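Long-range contact in BLUF domain-containing protein (PDB 6W6Z), which probably acts as a blue-light photoreceptor, a BLUF-domain flavoprotein that holds flavin mononucleotide in its pocket: residues Arg4-Asn15 with Gln71-Tyr82. Numbering follows the deposited sequence.
With FMN (flavin mononucleotide), chain B.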
ATOM      1  N   ARG A   4      10.115  -1.070  -8.355  1.00 21.69           N
ATOM      2  CA  ARG A   4       9.050  -1.428  -7.404  1.00 24.67           C
ATOM      3  C   ARG A   4       9.652  -1.333  -5.999  1.00 22.51           C
ATOM      4  O   ARG A   4      10.712  -1.927  -5.770  1.00 22.87           O
ATOM      5  CB  ARG A   4       8.511  -2.820  -7.735  1.00 26.91           C
ATOM      6  CG  ARG A   4       7.377  -3.217  -6.804  1.00 31.43           C
ATOM      7  CD  ARG A   4       6.498  -4.353  -7.286  1.00 36.46           C
ATOM      8  NE  ARG A   4       6.116  -4.080  -8.664  1.00 38.91           N
ATOM      9  CZ  ARG A   4       6.512  -4.785  -9.709  1.00 41.72           C
ATOM     10  NH1 ARG A   4       7.252  -5.863  -9.538  1.00 39.49           N
ATOM     11  NH2 ARG A   4       6.137  -4.418 -10.928  1.00 43.97           N
ATOM     12  N   LEU A   5       8.980  -0.646  -5.088  1.00 21.10           N
ATOM     13  CA  LEU A   5       9.423  -0.514  -3.672  1.00 21.03           C
ATOM     14  C   LEU A   5       8.273  -1.010  -2.813  1.00 19.80           C
ATOM     15  O   LEU A   5       7.134  -0.532  -3.011  1.00 19.17           O
ATOM     16  CB  LEU A   5       9.773   0.944  -3.347  1.00 23.05           C
ATOM     17  CG  LEU A   5      10.348   1.187  -1.944  1.00 21.45           C
ATOM     18  CD1 LEU A   5      11.305   2.383  -1.940  1.00 23.89           C
ATOM     19  CD2 LEU A   5       9.257   1.357  -0.895  1.00 21.44           C
ATOM     20  N   CYS A   6       8.563  -1.899  -1.870  1.00 20.12           N
ATOM     21  CA  CYS A   6       7.542  -2.510  -0.989  1.00 19.55           C
ATOM     22  C   CYS A   6       7.950  -2.248   0.453  1.00 19.74           C
ATOM     23  O   CYS A   6       9.147  -2.397   0.782  1.00 18.40           O
ATOM     24  CB  CYS A   6       7.373  -4.018  -1.216  1.00 22.00           C
ATOM     25  SG  CYS A   6       6.898  -4.454  -2.917  1.00 25.30           S
ATOM     26  N   TYR A   7       6.979  -1.948   1.294  1.00 17.60           N
ATOM     27  CA  TYR A   7       7.209  -1.806   2.739  1.00 17.50           C
ATOM     28  C   TYR A   7       5.940  -2.192   3.468  1.00 19.07           C
ATOM     29  O   TYR A   7       4.826  -2.231   2.918  1.00 15.93           O
ATOM     30  CB  TYR A   7       7.702  -0.390   3.069  1.00 17.47           C
ATOM     31  CG  TYR A   7       6.574   0.602   3.052  1.00 17.51           C
ATOM     32  CD1 TYR A   7       5.788   0.794   4.179  1.00 16.61           C
ATOM     33  CD2 TYR A   7       6.222   1.258   1.880  1.00 18.11           C
ATOM     34  CE1 TYR A   7       4.696   1.652   4.147  1.00 17.97           C
ATOM     35  CE2 TYR A   7       5.147   2.141   1.851  1.00 19.12           C
ATOM     36  CZ  TYR A   7       4.373   2.321   2.985  1.00 18.02           C
ATOM     37  OH  TYR A   7       3.277   3.129   2.941  1.00 20.27           O
ATOM     38  N   ALA A   8       6.110  -2.468   4.753  1.00 19.35           N
ATOM     39  CA  ALA A   8       4.963  -2.679   5.631  1.00 18.94           C
ATOM     40  C   ALA A   8       5.123  -1.738   6.832  1.00 17.30           C
ATOM     41  O   ALA A   8       6.259  -1.247   7.111  1.00 16.93           O
ATOM     42  CB  ALA A   8       4.839  -4.146   6.004  1.00 21.11           C
ATOM     43  N   SER A   9       4.013  -1.398   7.462  1.00 17.14           N
ATOM     44  CA  SER A   9       3.984  -0.412   8.581  1.00 19.41           C
ATOM     45  C   SER A   9       2.853  -0.766   9.546  1.00 18.60           C
ATOM     46  O   SER A   9       1.941  -1.517   9.171  1.00 18.22           O
ATOM     47  CB  SER A   9       3.809   1.007   8.083  1.00 18.63           C
ATOM     48  OG  SER A   9       2.511   1.171   7.530  1.00 16.73           O
ATOM     49  N   GLN A  10       2.943  -0.242  10.760  1.00 18.58           N
ATOM     50  CA  GLN A  10       1.860  -0.349  11.768  1.00 20.41           C
ATOM     51  C   GLN A  10       0.984   0.899  11.665  1.00 19.74           C
ATOM     52  O   GLN A  10       1.493   2.057  11.584  1.00 17.18           O
ATOM     53  CB  GLN A  10       2.462  -0.515  13.161  1.00 20.95           C
ATOM     54  CG  GLN A  10       1.414  -0.888  14.195  1.00 24.18           C
ATOM     55  CD  GLN A  10       0.917  -2.311  14.065  1.00 29.40           C
ATOM     56  OE1 GLN A  10       1.497  -3.123  13.365  1.00 35.30           O
ATOM     57  NE2 GLN A  10      -0.150  -2.641  14.774  1.00 29.28           N
ATOM     58  N   ARG A  11      -0.323   0.713  11.650  1.00 18.87           N
ATOM     59  CA  ARG A  11      -1.200   1.894  11.648  1.00 20.70           C
ATOM     60  C   ARG A  11      -1.064   2.590  12.999  1.00 21.09           C
ATOM     61  O   ARG A  11      -1.026   1.875  14.008  1.00 21.22           O
ATOM     62  CB  ARG A  11      -2.657   1.498  11.447  1.00 24.02           C
ATOM     63  CG  ARG A  11      -3.545   2.722  11.445  1.00 27.94           C
ATOM     64  CD  ARG A  11      -4.974   2.337  11.310  1.00 33.57           C
ATOM     65  NE  ARG A  11      -5.620   2.070  12.583  1.00 37.09           N
ATOM     66  CZ  ARG A  11      -6.111   3.020  13.378  1.00 36.94           C
ATOM     67  NH1 ARG A  11      -5.991   4.299  13.045  1.00 38.41           N
ATOM     68  NH2 ARG A  11      -6.693   2.674  14.510  1.00 41.54           N
ATOM     69  N   ASN A  12      -1.050   3.927  13.017  1.00 21.85           N
ATOM     70  CA  ASN A  12      -1.020   4.699  14.296  1.00 22.94           C
ATOM     71  C   ASN A  12      -2.354   4.554  15.027  1.00 23.87           C
ATOM     72  O   ASN A  12      -3.273   5.319  14.737  1.00 24.86           O
ATOM     73  CB  ASN A  12      -0.671   6.162  14.091  1.00 21.11           C
ATOM     74  CG  ASN A  12      -0.428   6.898  15.400  1.00 23.44           C
ATOM     75  OD1 ASN A  12      -0.783   6.411  16.464  1.00 20.84           O
ATOM     76  ND2 ASN A  12       0.188   8.072  15.327  1.00 23.49           N
ATOM     77  N   GLU A  13      -2.388   3.690  16.035  1.00 26.56           N
ATOM     78  CA  GLU A  13      -3.631   3.347  16.768  1.00 30.47           C
ATOM     79  C   GLU A  13      -4.070   4.569  17.592  1.00 30.92           C
ATOM     80  O   GLU A  13      -5.206   4.581  18.068  1.00 28.44           O
ATOM     81  CB  GLU A  13      -3.442   2.107  17.644  1.00 32.49           C
ATOM     82  CG  GLU A  13      -3.077   0.839  16.873  1.00 35.01           C
ATOM     83  CD  GLU A  13      -1.594   0.480  16.871  1.00 38.26           C
ATOM     84  OE1 GLU A  13      -0.786   1.322  17.305  1.00 30.84           O
ATOM     85  OE2 GLU A  13      -1.246  -0.640  16.430  1.00 42.00           O
ATOM     86  N   LYS A  14      -3.244   5.598  17.728  1.00 29.13           N
ATOM     87  CA  LYS A  14      -3.686   6.810  18.471  1.00 30.98           C
ATOM     88  C   LYS A  14      -4.828   7.491  17.709  1.00 32.74           C
ATOM     89  O   LYS A  14      -5.653   8.132  18.372  1.00 30.05           O
ATOM     90  CB  LYS A  14      -2.535   7.781  18.711  1.00 31.83           C
ATOM     91  CG  LYS A  14      -1.487   7.273  19.687  1.00 35.62           C
ATOM     92  CD  LYS A  14      -0.248   8.124  19.684  1.00 40.54           C
ATOM     93  CE  LYS A  14      -0.539   9.594  19.873  1.00 43.88           C
ATOM     94  NZ  LYS A  14       0.664  10.316  20.337  1.00 46.33           N
ATOM     95  N   ASN A  15      -4.844   7.385  16.376  1.00 25.21           N
ATOM     96  CA  ASN A  15      -5.877   7.965  15.484  1.00 27.86           C
ATOM     97  C   ASN A  15      -7.124   7.075  15.558  1.00 25.77           C
ATOM     98  O   ASN A  15      -7.088   5.944  15.007  1.00 28.78           O
ATOM     99  CB  ASN A  15      -5.337   8.066  14.057  1.00 27.98           C
ATOM    100  CG  ASN A  15      -4.246   9.105  13.910  1.00 31.71           C
ATOM    101  OD1 ASN A  15      -3.761   9.641  14.899  1.00 32.16           O
ATOM    102  ND2 ASN A  15      -3.882   9.427  12.677  1.00 30.61           N
ATOM    103  N   GLN A  71       2.177  10.903   9.876  1.00 19.60           N
ATOM    104  CA  GLN A  71       1.638  10.714  11.265  1.00 22.49           C
ATOM    105  C   GLN A  71       0.759   9.447  11.390  1.00 20.25           C
ATOM    106  O   GLN A  71       0.566   8.906  12.539  1.00 20.45           O
ATOM    107  CB  GLN A  71       0.797  11.941  11.618  1.00 25.03           C
ATOM    108  CG  GLN A  71       0.272  11.936  13.047  1.00 29.98           C
ATOM    109  CD  GLN A  71      -1.077  11.281  13.224  1.00 30.65           C
ATOM    110  OE1 GLN A  71      -1.872  11.182  12.293  1.00 27.97           O
ATOM    111  NE2 GLN A  71      -1.348  10.854  14.452  1.00 26.18           N
ATOM    112  N   ARG A  72       0.203   8.980  10.282  1.00 19.69           N
ATOM    113  CA  ARG A  72      -0.889   7.940  10.285  1.00 18.25           C
ATOM    114  C   ARG A  72      -0.336   6.517  10.410  1.00 18.89           C
ATOM    115  O   ARG A  72      -1.134   5.525  10.617  1.00 20.04           O
ATOM    116  CB  ARG A  72      -1.765   8.161   9.056  1.00 18.68           C
ATOM    117  CG  ARG A  72      -2.608   9.418   9.198  1.00 19.62           C
ATOM    118  CD  ARG A  72      -3.266   9.903   7.946  1.00 21.22           C
ATOM    119  NE  ARG A  72      -2.314  10.362   6.952  1.00 20.48           N
ATOM    120  CZ  ARG A  72      -2.684  10.910   5.813  1.00 22.61           C
ATOM    121  NH1 ARG A  72      -3.976  11.094   5.575  1.00 24.21           N
ATOM    122  NH2 ARG A  72      -1.786  11.286   4.921  1.00 22.75           N
ATOM    123  N   HIS A  73       0.970   6.336  10.325  1.00 18.39           N
ATOM    124  CA  HIS A  73       1.608   5.016  10.538  1.00 19.37           C
ATOM    125  C   HIS A  73       3.006   5.215  11.138  1.00 21.49           C
ATOM    126  O   HIS A  73       3.434   6.402  11.231  1.00 20.11           O
ATOM    127  CB  HIS A  73       1.596   4.192   9.245  1.00 17.69           C
ATOM    128  CG  HIS A  73       2.485   4.726   8.173  1.00 18.18           C
ATOM    129  ND1 HIS A  73       2.790   3.986   7.071  1.00 17.17           N
ATOM    130  CD2 HIS A  73       3.111   5.921   8.021  1.00 18.48           C
ATOM    131  CE1 HIS A  73       3.594   4.686   6.282  1.00 19.79           C
ATOM    132  NE2 HIS A  73       3.800   5.891   6.824  1.00 16.34           N
ATOM    133  N   TYR A  74       3.605   4.123  11.612  1.00 20.62           N
ATOM    134  CA  TYR A  74       4.917   4.095  12.307  1.00 20.60           C
ATOM    135  C   TYR A  74       5.506   2.694  12.198  1.00 21.78           C
ATOM    136  O   TYR A  74       4.831   1.787  11.640  1.00 20.39           O
ATOM    137  CB  TYR A  74       4.779   4.530  13.773  1.00 19.95           C
ATOM    138  CG  TYR A  74       4.031   3.539  14.635  1.00 20.47           C
ATOM    139  CD1 TYR A  74       2.648   3.441  14.626  1.00 20.41           C
ATOM    140  CD2 TYR A  74       4.723   2.730  15.513  1.00 20.87           C
ATOM    141  CE1 TYR A  74       1.991   2.508  15.412  1.00 20.69           C
ATOM    142  CE2 TYR A  74       4.082   1.835  16.334  1.00 21.63           C
ATOM    143  CZ  TYR A  74       2.714   1.692  16.262  1.00 23.15           C
ATOM    144  OH  TYR A  74       2.144   0.765  17.091  1.00 23.06           O
ATOM    145  N   ASN A  75       6.747   2.505  12.678  1.00 21.65           N
ATOM    146  CA  ASN A  75       7.388   1.166  12.631  1.00 23.65           C
ATOM    147  C   ASN A  75       7.473   0.719  11.158  1.00 20.94           C
ATOM    148  O   ASN A  75       7.105  -0.403  10.848  1.00 20.78           O
ATOM    149  CB  ASN A  75       6.573   0.143  13.439  1.00 28.32           C
ATOM    150  CG  ASN A  75       7.342  -1.108  13.822  1.00 36.65           C
ATOM    151  OD1 ASN A  75       8.031  -1.105  14.831  1.00 44.00           O
ATOM    152  ND2 ASN A  75       7.202  -2.189  13.054  1.00 38.95           N
ATOM    153  N   ILE A  76       7.969   1.567  10.276  1.00 22.77           N
ATOM    154  CA  ILE A  76       8.021   1.241   8.820  1.00 25.12           C
ATOM    155  C   ILE A  76       9.090   0.152   8.652  1.00 26.10           C
ATOM    156  O   ILE A  76      10.210   0.368   9.094  1.00 26.43           O
ATOM    157  CB  ILE A  76       8.273   2.487   7.936  1.00 25.84           C
ATOM    158  CG1 ILE A  76       7.050   3.389   7.737  1.00 30.27           C
ATOM    159  CG2 ILE A  76       8.779   2.082   6.557  1.00 27.38           C
ATOM    160  CD1 ILE A  76       6.537   4.120   8.942  1.00 33.60           C
ATOM    161  N   LYS A  77       8.744  -0.959   8.014  1.00 22.87           N
ATOM    162  CA  LYS A  77       9.658  -2.059   7.632  1.00 25.39           C
ATOM    163  C   LYS A  77       9.823  -2.092   6.107  1.00 23.69           C
ATOM    164  O   LYS A  77       8.964  -2.671   5.386  1.00 22.40           O
ATOM    165  CB  LYS A  77       9.104  -3.373   8.181  1.00 28.61           C
ATOM    166  CG  LYS A  77       9.931  -4.609   7.864  1.00 32.98           C
ATOM    167  CD  LYS A  77       9.282  -5.884   8.390  1.00 36.77           C
ATOM    168  CE  LYS A  77      10.183  -7.085   8.247  1.00 42.00           C
ATOM    169  NZ  LYS A  77       9.398  -8.341   8.248  1.00 43.30           N
ATOM    170  N   TRP A  78      10.934  -1.536   5.626  1.00 22.59           N
ATOM    171  CA  TRP A  78      11.303  -1.536   4.190  1.00 21.61           C
ATOM    172  C   TRP A  78      11.646  -2.963   3.761  1.00 24.57           C
ATOM    173  O   TRP A  78      12.578  -3.563   4.340  1.00 24.36           O
ATOM    174  CB  TRP A  78      12.452  -0.554   3.975  1.00 25.97           C
ATOM    175  CG  TRP A  78      12.894  -0.356   2.563  1.00 30.32           C
ATOM    176  CD1 TRP A  78      12.286  -0.777   1.427  1.00 31.91           C
ATOM    177  CD2 TRP A  78      14.008   0.444   2.149  1.00 37.93           C
ATOM    178  NE1 TRP A  78      12.969  -0.346   0.328  1.00 31.24           N
ATOM    179  CE2 TRP A  78      14.032   0.420   0.742  1.00 41.56           C
ATOM    180  CE3 TRP A  78      14.994   1.157   2.840  1.00 43.75           C
ATOM    181  CZ2 TRP A  78      15.019   1.086   0.014  1.00 42.38           C
ATOM    182  CZ3 TRP A  78      15.959   1.825   2.120  1.00 45.44           C
ATOM    183  CH2 TRP A  78      15.975   1.778   0.724  1.00 45.94           C
ATOM    184  N   LEU A  79      10.906  -3.522   2.807  1.00 21.84           N
ATOM    185  CA  LEU A  79      11.103  -4.928   2.418  1.00 22.32           C
ATOM    186  C   LEU A  79      12.079  -5.012   1.255  1.00 24.53           C
ATOM    187  O   LEU A  79      13.023  -5.817   1.322  1.00 25.80           O
ATOM    188  CB  LEU A  79       9.754  -5.546   2.080  1.00 23.15           C
ATOM    189  CG  LEU A  79       8.904  -5.771   3.318  1.00 23.66           C
ATOM    190  CD1 LEU A  79       7.456  -6.085   2.937  1.00 25.96           C
ATOM    191  CD2 LEU A  79       9.514  -6.894   4.142  1.00 25.89           C
ATOM    192  N   CYS A  80      11.860  -4.244   0.206  1.00 24.74           N
ATOM    193  CA  CYS A  80      12.754  -4.350  -0.962  1.00 24.42           C
ATOM    194  C   CYS A  80      12.505  -3.192  -1.889  1.00 23.28           C
ATOM    195  O   CYS A  80      11.424  -2.568  -1.813  1.00 21.53           O
ATOM    196  CB  CYS A  80      12.535  -5.646  -1.724  1.00 27.38           C
ATOM    197  SG  CYS A  80      10.812  -5.804  -2.249  1.00 30.70           S
ATOM    198  N   THR A  81      13.501  -2.949  -2.730  1.00 22.06           N
ATOM    199  CA  THR A  81      13.391  -2.120  -3.941  1.00 23.03           C
ATOM    200  C   THR A  81      14.047  -2.886  -5.077  1.00 24.09           C
ATOM    201  O   THR A  81      15.149  -3.358  -4.842  1.00 23.66           O
ATOM    202  CB  THR A  81      14.114  -0.786  -3.776  1.00 22.71           C
ATOM    203  OG1 THR A  81      13.702  -0.222  -2.516  1.00 21.92           O
ATOM    204  CG2 THR A  81      13.806   0.116  -4.948  1.00 24.01           C
ATOM    205  N   TYR A  82      13.421  -2.980  -6.242  1.00 23.17           N
ATOM    206  CA  TYR A  82      14.102  -3.641  -7.379  1.00 25.95           C
ATOM    207  C   TYR A  82      13.638  -3.035  -8.692  1.00 23.97           C
ATOM    208  O   TYR A  82      12.545  -2.478  -8.760  1.00 24.69           O
ATOM    209  CB  TYR A  82      13.875  -5.145  -7.264  1.00 24.55           C
ATOM    210  CG  TYR A  82      12.449  -5.603  -7.238  1.00 26.91           C
ATOM    211  CD1 TYR A  82      11.767  -5.773  -6.058  1.00 28.47           C
ATOM    212  CD2 TYR A  82      11.773  -5.882  -8.413  1.00 29.42           C
ATOM    213  CE1 TYR A  82      10.453  -6.211  -6.047  1.00 31.47           C
ATOM    214  CE2 TYR A  82      10.456  -6.315  -8.424  1.00 29.98           C
ATOM    215  CZ  TYR A  82       9.790  -6.494  -7.227  1.00 31.87           C
ATOM    216  OH  TYR A  82       8.482  -6.917  -7.195  1.00 31.98           O
TER
HETATM  217  N1  FMN B 201       0.946   9.793  -0.692  1.00 20.53           N
HETATM  218  C2  FMN B 201       1.085   9.696  -2.026  1.00 23.19           C
HETATM  219  O2  FMN B 201       1.251  10.775  -2.679  1.00 22.76           O
HETATM  220  N3  FMN B 201       1.185   8.504  -2.650  1.00 20.03           N
HETATM  221  C4  FMN B 201       1.074   7.333  -2.003  1.00 20.24           C
HETATM  222  O4  FMN B 201       1.127   6.245  -2.571  1.00 19.85           O
HETATM  223  C4A FMN B 201       0.856   7.363  -0.562  1.00 18.76           C
HETATM  224  N5  FMN B 201       0.714   6.275   0.166  1.00 18.16           N
HETATM  225  C5A FMN B 201       0.588   6.406   1.510  1.00 18.46           C
HETATM  226  C6  FMN B 201       0.434   5.254   2.249  1.00 17.64           C
HETATM  227  C7  FMN B 201       0.333   5.315   3.628  1.00 19.16           C
HETATM  228  C7M FMN B 201       0.152   4.026   4.368  1.00 18.43           C
HETATM  229  C8  FMN B 201       0.225   6.607   4.327  1.00 17.95           C
HETATM  230  C8M FMN B 201       0.056   6.606   5.839  1.00 18.66           C
HETATM  231  C9  FMN B 201       0.384   7.761   3.578  1.00 18.75           C
HETATM  232  C9A FMN B 201       0.519   7.692   2.196  1.00 19.37           C
HETATM  233  N10 FMN B 201       0.613   8.833   1.408  1.00 19.94           N
HETATM  234  C10 FMN B 201       0.808   8.687   0.049  1.00 19.66           C
HETATM  235  C1' FMN B 201       0.540  10.224   1.970  1.00 23.39           C
HETATM  236  C2' FMN B 201       1.855  10.926   2.220  1.00 25.96           C
HETATM  237  O2' FMN B 201       2.455  10.366   3.399  1.00 24.35           O
HETATM  238  C3' FMN B 201       1.552  12.431   2.442  1.00 34.49           C
HETATM  239  O3' FMN B 201       0.452  12.622   3.340  1.00 31.72           O
HETATM  240  C4' FMN B 201       1.117  13.151   1.181  1.00 40.50           C
HETATM  241  O4' FMN B 201       2.097  12.939   0.139  1.00 44.82           O
HETATM  242  C5' FMN B 201       0.999  14.674   1.437  1.00 52.21           C
HETATM  243  O5' FMN B 201       2.250  15.293   1.807  1.00 56.75           O
HETATM  244  P   FMN B 201       2.426  16.913   2.046  1.00 61.03           P
HETATM  245  O1P FMN B 201       2.224  17.062   3.543  1.00 66.53           O
HETATM  246  O2P FMN B 201       3.842  17.144   1.546  1.00 61.78           O
HETATM  247  O3P FMN B 201       1.351  17.619   1.240  1.00 65.04           O
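Ser-9 and His-73 meet where strand 2-11 pairs antiparallel with the edge strand 73-83 in the BLUF-domain sheet. Backbone hydrogen bonds join Arg-4 to Tyr-82, Ala-8 to Lys-77 and Gln-10 to Tyr-74; between the first two pairs Leu-79 and Cys-80 both face Cys-6, a classic beta bulge, and a second register shift follows Ala-8.

His-73 shows how the sheet reaches the flavin. Its CB lies 3.2 Å from the backbone O of Gln-10. A chi1 of 69° turns the imidazole toward Ser-9 and the flavin. Ile-76 CD1 sits 3.8 Å above one face. Over the other is the FMN methyl C8M, met by CG, NE2 and, at 3.8 Å, CD2. At the ring's edge ND1 shares a 2.9 Å hydrogen bond with Ser-9 OG, while CE1 faces the hydroxyl of Tyr-7, itself hydrogen-bonded to Gln-51 OE1. NE2 is hydrogen-bonded to the backbone O of Ile-67, so both ring nitrogens are engaged, which should hold the ring's rotation.

Beyond the strands, two carboxamides pair through nearly straight hydrogen bonds, Gln-71 NE2 to Asn-15 OD1 and Asn-15 ND2 to Gln-71 OE1. At the far end Arg-4 runs alongside Tyr-82, its CB over the phenol face, and bends at chi3 to bring NH1 within 2.8 Å of Tyr-82 OH, which lies in the guanidinium plane.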